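Local coordinates for protein prolyl endopeptidase (Myxococcus xanthus, PDB 2BKL) that probably cleaves oligopeptides as a serine endopeptidase, hydrolysing the peptide bond after proline and also after alanine, at residues 408-412 with 413-417; 114-118 with 119-123; 553-556 with 557-560. One frame throughout, in Å; residues are numbered along the deposited sequence.

Contact 1. Residues 408-412 with 413-417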
# COMPACT_ATOMS: atom_id res chain seq x y z
N VAL A 408 -1.14 13.84 20.13
CA VAL A 408 -1.68 12.54 20.51
C VAL A 408 -1.46 12.39 22.02
O VAL A 408 -0.40 12.73 22.52
CB VAL A 408 -0.93 11.42 19.73
CG1 VAL A 408 -1.40 10.05 20.15
CG2 VAL A 408 -1.12 11.57 18.23
N PRO A 409 -2.46 11.91 22.76
CA PRO A 409 -2.34 11.79 24.22
C PRO A 409 -1.49 10.58 24.61
O PRO A 409 -2.02 9.54 24.99
CB PRO A 409 -3.78 11.65 24.69
CG PRO A 409 -4.47 11.01 23.54
CD PRO A 409 -3.81 11.55 22.30
N MET A 410 -0.17 10.74 24.52
CA MET A 410 0.79 9.69 24.83
C MET A 410 2.08 10.35 25.27
O MET A 410 2.26 11.54 25.04
CB MET A 410 1.09 8.87 23.57
CG MET A 410 1.46 9.79 22.40
SD MET A 410 2.52 9.16 21.13
CE MET A 410 3.57 8.10 22.07
N ASN A 411 2.97 9.59 25.89
CA ASN A 411 4.28 10.10 26.30
C ASN A 411 5.37 9.32 25.60
O ASN A 411 5.68 8.20 26.00
CB ASN A 411 4.45 9.98 27.82
CG ASN A 411 5.82 10.50 28.30
OD1 ASN A 411 6.67 10.94 27.51
ND2 ASN A 411 6.02 10.45 29.62
N PRO A 412 5.94 9.89 24.54
CA PRO A 412 6.95 9.19 23.72
C PRO A 412 8.18 8.73 24.49
O PRO A 412 8.80 7.73 24.09
CB PRO A 412 7.34 10.23 22.66
CG PRO A 412 6.22 11.22 22.65
CD PRO A 412 5.66 11.25 24.01
N GLU A 413 8.53 9.42 25.58
CA GLU A 413 9.74 9.10 26.35
C GLU A 413 9.66 7.78 27.11
O GLU A 413 10.67 7.27 27.61
CB GLU A 413 10.04 10.23 27.35
CG GLU A 413 10.27 11.58 26.68
CD GLU A 413 11.38 11.54 25.63
OE1 GLU A 413 12.54 11.23 26.00
OE2 GLU A 413 11.09 11.81 24.43
N GLN A 414 8.48 7.20 27.16
CA GLN A 414 8.32 5.89 27.78
C GLN A 414 8.78 4.74 26.87
O GLN A 414 8.88 3.62 27.34
CB GLN A 414 6.86 5.67 28.22
CG GLN A 414 6.54 6.45 29.53
CD GLN A 414 5.07 6.48 29.89
OE1 GLN A 414 4.27 5.66 29.43
NE2 GLN A 414 4.69 7.47 30.72
N TYR A 415 9.02 5.00 25.59
CA TYR A 415 9.27 3.94 24.61
C TYR A 415 10.60 4.12 23.92
O TYR A 415 11.18 5.22 23.90
CB TYR A 415 8.17 3.94 23.52
CG TYR A 415 6.79 4.04 24.07
CD1 TYR A 415 6.20 2.99 24.70
CD2 TYR A 415 6.09 5.22 24.00
CE1 TYR A 415 4.93 3.09 25.25
CE2 TYR A 415 4.82 5.34 24.55
CZ TYR A 415 4.26 4.29 25.18
OH TYR A 415 3.00 4.41 25.76
N GLN A 416 11.11 3.02 23.39
CA GLN A 416 12.29 3.09 22.56
C GLN A 416 12.14 2.21 21.36
O GLN A 416 11.33 1.27 21.33
CB GLN A 416 13.55 2.74 23.30
CG GLN A 416 13.62 1.33 23.77
CD GLN A 416 14.87 1.01 24.58
OE1 GLN A 416 14.78 0.47 25.66
NE2 GLN A 416 16.04 1.34 24.03
N VAL A 417 12.95 2.52 20.37
CA VAL A 417 12.98 1.82 19.09
C VAL A 417 14.40 1.37 18.87
O VAL A 417 15.34 2.17 18.98
CB VAL A 417 12.61 2.75 17.91
CG1 VAL A 417 12.64 2.00 16.58
CG2 VAL A 417 11.25 3.44 18.15
O HOH W 1 2.23 6.95 26.58

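Contact 2. Residues 114-118 with 119-123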
# COMPACT_ATOMS: atom_id res chain seq x y z
N GLY A 114 -20.80 13.63 4.38
CA GLY A 114 -22.14 13.97 3.91
C GLY A 114 -22.58 13.29 2.63
O GLY A 114 -23.69 13.58 2.15
N TRP A 115 -21.79 12.34 2.13
CA TRP A 115 -22.06 11.66 0.86
C TRP A 115 -22.97 10.45 0.96
O TRP A 115 -23.37 9.89 -0.06
CB TRP A 115 -20.76 11.26 0.18
CG TRP A 115 -19.94 12.40 -0.27
CD1 TRP A 115 -20.21 13.73 -0.15
CD2 TRP A 115 -18.65 12.32 -0.90
NE1 TRP A 115 -19.19 14.47 -0.68
CE2 TRP A 115 -18.23 13.62 -1.15
CE3 TRP A 115 -17.81 11.25 -1.28
CZ2 TRP A 115 -17.01 13.90 -1.76
CZ3 TRP A 115 -16.62 11.54 -1.87
CH2 TRP A 115 -16.24 12.85 -2.14
N SER A 116 -23.30 10.07 2.18
CA SER A 116 -24.22 8.96 2.45
C SER A 116 -24.61 9.07 3.92
O SER A 116 -23.99 9.80 4.68
CB SER A 116 -23.54 7.60 2.17
OG SER A 116 -22.52 7.32 3.12
N LYS A 117 -25.64 8.35 4.34
CA LYS A 117 -26.09 8.43 5.73
C LYS A 117 -25.25 7.58 6.68
O LYS A 117 -25.23 7.81 7.89
CB LYS A 117 -27.57 8.05 5.82
CG LYS A 117 -28.27 8.48 7.13
CD LYS A 117 -28.49 10.00 7.20
CE LYS A 117 -27.92 10.62 8.49
NZ LYS A 117 -28.76 10.32 9.68
N ASP A 118 -24.52 6.62 6.12
CA ASP A 118 -23.84 5.59 6.90
C ASP A 118 -22.34 5.43 6.60
O ASP A 118 -21.73 4.41 6.95
CB ASP A 118 -24.56 4.25 6.67
CG ASP A 118 -24.61 3.84 5.20
OD1 ASP A 118 -24.14 4.61 4.31
OD2 ASP A 118 -25.09 2.75 4.84
N GLY A 119 -21.72 6.44 5.98
CA GLY A 119 -20.29 6.43 5.75
C GLY A 119 -19.77 5.48 4.68
O GLY A 119 -18.60 5.11 4.72
N THR A 120 -20.63 5.12 3.73
CA THR A 120 -20.29 4.10 2.74
C THR A 120 -19.87 4.61 1.35
O THR A 120 -19.84 3.84 0.39
CB THR A 120 -21.44 3.10 2.57
OG1 THR A 120 -22.65 3.80 2.23
CG2 THR A 120 -21.73 2.35 3.90
N VAL A 121 -19.57 5.89 1.24
CA VAL A 121 -18.96 6.45 0.04
C VAL A 121 -17.77 7.29 0.47
O VAL A 121 -17.90 8.17 1.32
CB VAL A 121 -19.94 7.30 -0.80
CG1 VAL A 121 -19.28 7.73 -2.14
CG2 VAL A 121 -21.22 6.52 -1.04
N SER A 122 -16.62 7.01 -0.11
CA SER A 122 -15.36 7.63 0.27
C SER A 122 -14.77 8.50 -0.84
O SER A 122 -15.05 8.35 -2.01
CB SER A 122 -14.34 6.56 0.63
OG SER A 122 -14.73 5.93 1.83
N LEU A 123 -13.89 9.40 -0.43
CA LEU A 123 -13.10 10.20 -1.33
C LEU A 123 -11.84 9.43 -1.70
O LEU A 123 -11.13 8.93 -0.82
CB LEU A 123 -12.74 11.53 -0.66
CG LEU A 123 -11.71 12.41 -1.35
CD1 LEU A 123 -12.24 12.89 -2.72
CD2 LEU A 123 -11.37 13.58 -0.47
O HOH W 2 -20.11 8.62 2.93

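Contact 3. Residues 553-556 with 557-560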
# COMPACT_ATOMS: atom_id res chain seq x y z
N VAL A 553 -1.82 -15.88 14.86
CA VAL A 553 -1.68 -15.31 13.52
C VAL A 553 -2.89 -14.43 13.27
O VAL A 553 -4.04 -14.87 13.47
CB VAL A 553 -1.65 -16.41 12.47
CG1 VAL A 553 -1.66 -15.87 11.04
CG2 VAL A 553 -0.47 -17.35 12.66
N VAL A 554 -2.64 -13.22 12.81
CA VAL A 554 -3.67 -12.32 12.32
C VAL A 554 -3.41 -12.12 10.83
O VAL A 554 -2.34 -11.63 10.45
CB VAL A 554 -3.69 -10.97 13.06
CG1 VAL A 554 -4.86 -10.11 12.55
CG2 VAL A 554 -3.80 -11.18 14.57
N CYS A 555 -4.39 -12.48 10.00
CA CYS A 555 -4.18 -12.59 8.54
C CYS A 555 -5.26 -11.74 7.91
O CYS A 555 -6.44 -12.08 8.00
CB CYS A 555 -4.29 -14.07 8.14
SG CYS A 555 -4.13 -14.40 6.39
N ALA A 556 -4.90 -10.63 7.30
CA ALA A 556 -5.85 -9.66 6.74
C ALA A 556 -5.88 -9.71 5.23
O ALA A 556 -4.85 -9.84 4.55
CB ALA A 556 -5.52 -8.24 7.19
N VAL A 557 -7.10 -9.57 4.71
CA VAL A 557 -7.41 -9.48 3.27
C VAL A 557 -6.40 -10.23 2.41
O VAL A 557 -5.74 -9.64 1.55
CB VAL A 557 -7.62 -8.03 2.82
CG1 VAL A 557 -8.97 -7.51 3.36
CG2 VAL A 557 -6.50 -7.14 3.21
N PRO A 558 -6.27 -11.54 2.61
CA PRO A 558 -5.10 -12.28 2.12
C PRO A 558 -5.20 -12.95 0.75
O PRO A 558 -6.30 -13.30 0.30
CB PRO A 558 -4.95 -13.36 3.15
CG PRO A 558 -6.44 -13.74 3.47
CD PRO A 558 -7.09 -12.38 3.51
N LEU A 559 -4.04 -13.22 0.16
CA LEU A 559 -3.88 -14.22 -0.89
C LEU A 559 -3.40 -15.51 -0.25
O LEU A 559 -2.39 -15.49 0.47
CB LEU A 559 -2.83 -13.75 -1.91
CG LEU A 559 -3.24 -12.56 -2.77
CD1 LEU A 559 -2.06 -11.92 -3.47
CD2 LEU A 559 -4.33 -12.97 -3.77
N LEU A 560 -4.09 -16.64 -0.51
CA LEU A 560 -3.74 -17.91 0.13
C LEU A 560 -3.81 -19.14 -0.79
O LEU A 560 -3.10 -20.10 -0.52
CB LEU A 560 -4.55 -18.15 1.42
CG LEU A 560 -4.37 -17.10 2.50
CD1 LEU A 560 -5.47 -17.12 3.54
CD2 LEU A 560 -3.04 -17.20 3.17

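Contact 1. Residues 408-412 with 413-417
Asn411 closes an Asx turn onto Glu413 at the start of a single 3-10 turn, Pro412 to Gln414, in the loop that takes the chain from strand 400-405 of the propeller to strand 415-423. With CG of Asn411 anti to the backbone N (chi1 180°), the amide swings forward over the turn, and its OD1 accepts the backbone N of Glu413 at 3.1 Å. That N-H comes in from above the amide plane and is bent, 145° at the hydrogen. The Asn411 carbonyl then takes the N of Gln414 at 3.2 Å, and the Pro412 carbonyl the N of Tyr415 at 3.1 Å, both nearly straight at the hydrogen. Asn411 is thus held by its side chain and its main chain at once. Its ND2 lies 3.4 Å from Gln414 NE2, but both are donors and do not bond; the side chains cross at about a right angle, with their amide planes 57° apart. The other end of the Gln414 amide, OE1, is taken by Arg437. The Tyr415 ring folds back under the turn, with CE2 3.3 Å from Asn411 O and 3.9 Å from the Met410 methyl CE, and Gln414 CB over the centre of one face. A water receives the Asn411 N-H and donates to Tyr415 OH at 2.8 Å, while the same hydroxyl is hydrogen-bonded to Asp473. Successive i to i+3 bonds behind an Asx turn are typical of a short 3-10 turn, used here to lead the linker into the outermost strand of the alpha/beta-hydrolase sheet.

Contact 2. Residues 114-118 with 119-123
The loop between two neighbouring propeller blades, running from strand 107-110 to strand 121-128, doubles back on itself so that Ser116 meets Thr120 and Trp115 lies against Val121. Ser116 OG does most of the polar work. It accepts the backbone N of Thr120 at 3.0 Å and gives its own hydrogen to a water 2.7 Å away, which in turn donates to Val121 O. Its chi1 of 70° sets OG between the backbone N and the carbonyl carbon, facing into the bend. At the tip, Thr120 OG1 donates to Asp118 OD1 at 2.7 Å, reaching the carboxylate on its syn side but 33° out of its plane, while the methyl CG2 rests 3.5 Å from Asp118 CG. A valine in place of Thr120 would probably leave Asp118 OD1 without this hydroxyl and its carboxylate freer to turn. Gly119, between them, has a positive phi of 73°, where a side chain would run into Asp118 O. Farther down, the indole of Trp115 supplies the apolar part: CE3 lies 3.9 Å from Val121 CG1, CH2 is 4.0 Å from Leu123 CB, and the edge carbon CZ3 points in the ring plane at Ser122 O, 3.6 Å away. Trp159 meets the same indole edge to face. From the other side of the strand, Ser122 OG reaches Asp655 and Lys93. The chemistry implies a bend pinned at its tip by Thr120 on Asp118, lower down by Ser116 OG and one water, and by indole-to-aliphatic packing where the new strand sets off.

Contact 3. Residues 553-556 with 557-560
Pro558 lays its ring against Cys555 just past the end of strand 552-556, an inner parallel strand of the alpha/beta-hydrolase sheet, where the chain turns into the loop that carries pocket residue Leu559. Followed round from its start, the ring meets something at each carbon. CB lies 3.5 Å from Cys555 SG, the nearest ring carbon to the sulfur; CG, next along, is still beside the same sulfur at 3.8 Å; CD of Pro558, which closes the ring onto N, sits 3.4 Å from Ala556 C. The sulfur is brought there by a Cys555 chi1 of 177°, which places SG anti to the backbone N and beside the carbonyl carbon, facing the loop. Leu560 CD1 approaches the same SG at 4.2 Å, so proline and leucine both cover the sulfur from the loop side, and Met610 of strand 607-613 also touches Cys555. The sharp bend is at Val557, whose phi of 29° is unusual for a beta-branched residue. That bend turns its side chain away from the strand, onto Asp616 and His651, which with Ser533 probably form the catalytic triad. Helix 622-632 covers the loop through Ala624, His623 and Phe627. No hydrogen bond crosses this bend: Ala556 O lies 2.9 Å from Pro558 N, a nitrogen with no hydrogen to give.

Contact 3 is buried in the catalytic domain, whereas contacts 1 and 2 lie at the surface. Contacts 1 and 3 reach the same mixed sheet, one at its outermost strand and the other at an inner one, with their centres about 30 Å apart. Contact 2 belongs to the propeller, about 15 Å from contact 3 between nearest atoms. The chemistry follows the setting: both surface turns use backbone N-H groups, a polar side chain and one bridging water, while 553-556 with 557-560 relies on sulfur and aliphatic packing. All three lie at ends of strands; contact 3 leaves one, and the other two lead into theirs.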